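Local coordinates for protein serine protease p27 (PDB 2W5E) that is the trypsin-like serine protease piece of the astrovirus non-structural polyprotein 1A and probably cleaves that polyprotein into functional products, at residues G25-N30 with G73-T78; K57-P62 with I66-C71. All blocks are in the same frame, centred on the assembly; numbering follows the deposited sequence.

Both contacts belong to the same six-stranded antiparallel barrel of the trypsin-like protease fold, their centres about 13 Å apart. Contact 1 is buried and made by side chains alone: an aromatic ring from strand 21-28 meets a leucine and a proline of the loop that leaves strand 66-70. Contact 2 is partly buried and mainly a backbone affair, the pairing of strands 52-60 and 66-70 in a bulged hairpin with side chains closing over both sheet faces, near the catalytic D65. The two meet where C71, at the end of the second segment of contact 2, packs its SG on the F27 ring of contact 1 and its N probably bonds to N30 O.

Contact 1 of 2, residues G25-N30 with G73-T78; sequences GFFSGN and GDLHPT. With CD (cadmium ion), chain B.
L75, in the loop that follows strand 66-70, meets F27 of strand 21-28, so the loop packs on a strand of the N-terminal barrel of the trypsin-like fold. Its CD2 lies at the edge of the F27 ring, in the ring plane, 3.9 Å from F27 CE1, and the two side chains cross at about a right angle. CG of L75 stands anti to its own backbone N (chi1 -178°), which carries the branch toward the ring. Around this branch, V47 and Y49 of strand 44-49 and Y54 of strand 52-60 complete the apolar surroundings.

At H76 the chain turns its side chain the other way, away from F27 and into an interface with other subunits, where ND1 binds a cadmium ion at 2.0 Å. H4 and H6 of a second subunit and E50 of a third share that metal, so the loop that packs inward on F27 also serves an intersubunit metal site. Within the loop, NE2 of H76 makes a weak hydrogen bond to G73 O, 3.1 Å long with an N-H...O angle of 132°, and D74 O lies over one face of the imidazole.

P77 turns back inward and covers a face of the F27 ring. Its CB sits 3.7 Å from the ring centroid and only 9° off the normal, a CH-pi contact, while P77 CG reaches toward the ring atoms CD1 and CG. F27 thus receives two aliphatic groups in different ways, leucine at the edge and proline over a face; Y49 adds an edge-to-face ring contact. On the proline side, P77 CB lies 3.7 Å from F27 CD2.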
# COMPACT_ATOMS: atom_id res chain seq x y z
N GLY A 25 21.17 -14.28 -4.59
CA GLY A 25 21.56 -12.94 -4.17
C GLY A 25 20.33 -12.21 -3.66
O GLY A 25 19.20 -12.64 -3.89
N PHE A 26 20.55 -11.10 -2.97
CA PHE A 26 19.43 -10.27 -2.54
C PHE A 26 19.75 -8.78 -2.56
O PHE A 26 20.88 -8.37 -2.31
CB PHE A 26 18.90 -10.72 -1.16
CG PHE A 26 19.88 -10.56 -0.04
CD1 PHE A 26 20.77 -11.58 0.27
CD2 PHE A 26 19.90 -9.39 0.72
CE1 PHE A 26 21.67 -11.44 1.33
CE2 PHE A 26 20.80 -9.24 1.77
CZ PHE A 26 21.69 -10.27 2.08
N PHE A 27 18.72 -7.99 -2.85
CA PHE A 27 18.86 -6.55 -2.98
C PHE A 27 18.80 -5.90 -1.61
O PHE A 27 17.91 -6.19 -0.80
CB PHE A 27 17.77 -5.99 -3.91
CG PHE A 27 17.78 -6.59 -5.30
CD1 PHE A 27 18.58 -6.05 -6.30
CD2 PHE A 27 16.97 -7.68 -5.60
CE1 PHE A 27 18.59 -6.60 -7.59
CE2 PHE A 27 16.97 -8.24 -6.88
CZ PHE A 27 17.79 -7.70 -7.88
N SER A 28 19.77 -5.02 -1.36
CA SER A 28 19.84 -4.23 -0.14
C SER A 28 20.56 -2.92 -0.46
O SER A 28 21.69 -2.93 -0.97
CB SER A 28 20.56 -4.99 0.97
OG SER A 28 20.52 -4.27 2.19
N GLY A 29 19.90 -1.81 -0.17
CA GLY A 29 20.37 -0.50 -0.60
C GLY A 29 20.55 -0.48 -2.11
O GLY A 29 19.64 -0.86 -2.85
N ASN A 30 21.73 -0.06 -2.55
CA ASN A 30 22.07 -0.07 -3.98
C ASN A 30 22.89 -1.30 -4.37
O ASN A 30 23.48 -1.35 -5.45
CB ASN A 30 22.83 1.22 -4.34
CG ASN A 30 22.97 1.42 -5.84
OD1 ASN A 30 22.00 1.33 -6.59
ND2 ASN A 30 24.20 1.69 -6.28
N GLY A 73 22.20 -0.43 -13.18
CA GLY A 73 21.38 0.77 -13.24
C GLY A 73 20.00 0.57 -13.85
O GLY A 73 19.06 1.29 -13.51
N ASP A 74 19.89 -0.41 -14.75
CA ASP A 74 18.63 -0.73 -15.41
C ASP A 74 17.83 -1.84 -14.71
O ASP A 74 16.72 -2.18 -15.15
CB ASP A 74 18.86 -1.07 -16.89
CG ASP A 74 19.90 -2.17 -17.10
OD1 ASP A 74 20.78 -2.38 -16.23
OD2 ASP A 74 19.84 -2.82 -18.16
N LEU A 75 18.39 -2.40 -13.64
CA LEU A 75 17.69 -3.40 -12.81
C LEU A 75 16.95 -2.71 -11.67
O LEU A 75 17.56 -2.20 -10.73
CB LEU A 75 18.67 -4.45 -12.27
CG LEU A 75 18.17 -5.63 -11.41
CD1 LEU A 75 16.78 -6.09 -11.80
CD2 LEU A 75 19.14 -6.80 -11.47
N HIS A 76 15.62 -2.71 -11.76
CA HIS A 76 14.77 -2.02 -10.79
C HIS A 76 13.96 -3.05 -9.99
O HIS A 76 12.88 -3.46 -10.42
CB HIS A 76 13.84 -1.01 -11.49
CG HIS A 76 14.55 -0.09 -12.44
ND1 HIS A 76 13.96 0.40 -13.60
CD2 HIS A 76 15.80 0.44 -12.41
CE1 HIS A 76 14.82 1.17 -14.23
NE2 HIS A 76 15.94 1.21 -13.53
N PRO A 77 14.50 -3.49 -8.83
CA PRO A 77 13.86 -4.55 -8.07
C PRO A 77 12.59 -4.05 -7.40
O PRO A 77 12.52 -2.88 -7.03
CB PRO A 77 14.91 -4.92 -7.02
CG PRO A 77 15.70 -3.69 -6.83
CD PRO A 77 15.73 -3.01 -8.17
N THR A 78 11.61 -4.93 -7.25
CA THR A 78 10.33 -4.58 -6.65
C THR A 78 10.38 -4.52 -5.12
O THR A 78 9.47 -3.99 -4.48
CB THR A 78 9.25 -5.59 -7.05
OG1 THR A 78 9.65 -6.90 -6.60
CG2 THR A 78 9.06 -5.59 -8.56
CD CD B . 12.14 0.24 -14.50

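Contact 2 of 2, residues K57-P62 with I66-C71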
# COMPACT_ATOMS: atom_id res chain seq x y z
N LYS A 57 28.96 -5.91 -11.66
CA LYS A 57 30.33 -5.91 -11.16
C LYS A 57 30.41 -5.99 -9.65
O LYS A 57 29.75 -5.24 -8.93
CB LYS A 57 31.07 -4.65 -11.65
CG LYS A 57 32.57 -4.68 -11.40
CD LYS A 57 33.23 -3.38 -11.86
CE LYS A 57 34.74 -3.50 -11.84
NZ LYS A 57 35.42 -2.28 -12.37
N VAL A 58 31.25 -6.91 -9.16
CA VAL A 58 31.55 -7.01 -7.74
C VAL A 58 32.13 -5.67 -7.26
O VAL A 58 33.02 -5.11 -7.90
CB VAL A 58 32.54 -8.17 -7.44
CG1 VAL A 58 32.91 -8.21 -5.96
CG2 VAL A 58 31.93 -9.50 -7.85
N ARG A 59 31.60 -5.17 -6.15
CA ARG A 59 32.02 -3.89 -5.57
C ARG A 59 33.04 -4.07 -4.45
O ARG A 59 34.06 -3.37 -4.42
CB ARG A 59 30.80 -3.11 -5.05
CG ARG A 59 31.14 -1.85 -4.27
CD ARG A 59 29.90 -1.06 -3.85
NE ARG A 59 29.13 -1.69 -2.77
CZ ARG A 59 29.51 -1.73 -1.49
NH1 ARG A 59 30.67 -1.21 -1.10
NH2 ARG A 59 28.72 -2.31 -0.59
N TYR A 60 32.77 -4.99 -3.53
CA TYR A 60 33.54 -5.09 -2.29
C TYR A 60 33.49 -6.50 -1.67
O TYR A 60 32.42 -7.11 -1.58
CB TYR A 60 33.03 -4.03 -1.29
CG TYR A 60 33.67 -4.04 0.08
CD1 TYR A 60 35.06 -4.05 0.24
CD2 TYR A 60 32.89 -4.01 1.23
CE1 TYR A 60 35.64 -4.04 1.51
CE2 TYR A 60 33.45 -4.01 2.50
CZ TYR A 60 34.83 -4.03 2.63
OH TYR A 60 35.39 -4.03 3.90
N MET A 61 34.66 -6.98 -1.27
CA MET A 61 34.81 -8.29 -0.64
C MET A 61 35.45 -8.12 0.74
O MET A 61 36.68 -8.11 0.84
CB MET A 61 35.70 -9.21 -1.49
CG MET A 61 35.25 -9.43 -2.92
SD MET A 61 33.93 -10.64 -3.08
CE MET A 61 34.78 -12.17 -2.69
N PRO A 62 34.63 -7.99 1.80
CA PRO A 62 35.19 -7.83 3.15
C PRO A 62 35.82 -9.11 3.69
O PRO A 62 35.86 -10.13 3.00
CB PRO A 62 33.96 -7.44 3.98
CG PRO A 62 32.81 -8.05 3.26
CD PRO A 62 33.16 -7.96 1.80
N ILE A 66 31.23 -12.74 2.63
CA ILE A 66 30.09 -12.09 1.98
C ILE A 66 30.63 -11.25 0.82
O ILE A 66 31.76 -10.76 0.87
CB ILE A 66 29.28 -11.23 3.00
CG1 ILE A 66 28.57 -12.13 4.02
CG2 ILE A 66 28.26 -10.34 2.30
CD1 ILE A 66 28.08 -11.39 5.26
N ALA A 67 29.82 -11.10 -0.23
CA ALA A 67 30.18 -10.29 -1.39
C ALA A 67 29.13 -9.21 -1.67
O ALA A 67 27.93 -9.47 -1.58
CB ALA A 67 30.39 -11.18 -2.61
N PHE A 68 29.59 -8.02 -2.01
CA PHE A 68 28.71 -6.92 -2.39
C PHE A 68 28.88 -6.58 -3.87
O PHE A 68 29.98 -6.27 -4.33
CB PHE A 68 28.96 -5.68 -1.51
CG PHE A 68 28.65 -5.90 -0.06
CD1 PHE A 68 27.36 -5.67 0.44
CD2 PHE A 68 29.64 -6.32 0.82
CE1 PHE A 68 27.07 -5.88 1.78
CE2 PHE A 68 29.35 -6.53 2.17
CZ PHE A 68 28.06 -6.31 2.65
N ILE A 69 27.77 -6.65 -4.59
CA ILE A 69 27.73 -6.41 -6.03
C ILE A 69 26.91 -5.14 -6.29
O ILE A 69 25.82 -4.98 -5.74
CB ILE A 69 27.08 -7.62 -6.76
CG1 ILE A 69 27.90 -8.89 -6.52
CG2 ILE A 69 26.90 -7.34 -8.24
CD1 ILE A 69 27.12 -10.18 -6.67
N THR A 70 27.43 -4.23 -7.12
CA THR A 70 26.69 -3.04 -7.52
C THR A 70 25.47 -3.44 -8.35
O THR A 70 25.59 -4.14 -9.35
CB THR A 70 27.60 -2.04 -8.29
OG1 THR A 70 28.69 -1.64 -7.45
CG2 THR A 70 26.82 -0.80 -8.73
N CYS A 71 24.27 -3.02 -7.91
CA CYS A 71 23.06 -3.30 -8.68
C CYS A 71 23.12 -2.56 -10.00
O CYS A 71 23.38 -1.35 -10.02
CB CYS A 71 21.79 -2.92 -7.91
SG CYS A 71 20.26 -3.42 -8.75
O HOH W 1 34.55 -11.48 1.12
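The carbonyl oxygen F68 O is gripped by two backbone N-H groups, R59 N at 2.7 Å and Y60 N at 3.2 Å, the mark of a classic beta bulge, R59 and Y60 both opposite F68, in the hairpin of strands 52-60 and 66-70. R59 N lies in the carbonyl plane; Y60 N is tilted 16° from it. F68 N returns a bond to Y60 O (3.0 Å), and beyond the bulge T70 N bonds to K57 O. V58 and I69 form a non-hydrogen-bonded pair whose side chains share a face with V39 of helix 36-39.

On the other face, Y60 and F68 lie side by side. P62 CG meets the edge of the F68 ring at CE2, 3.9 Å away. The R59 chain, bent at chi3 (73°), brings NH2 obliquely to F68, 3.5 Å from its CB, while this same nitrogen forms a salt bridge with D31 and a hydrogen bond to F160 O. Next to the catalytic D65, the hairpin end also holds a water within hydrogen-bonding distance of P62 O and I66 O. M61, its chain bent at chi2 and chi3, curls back across to strand 66-70, where its SD touches A67 CB at 3.6 Å.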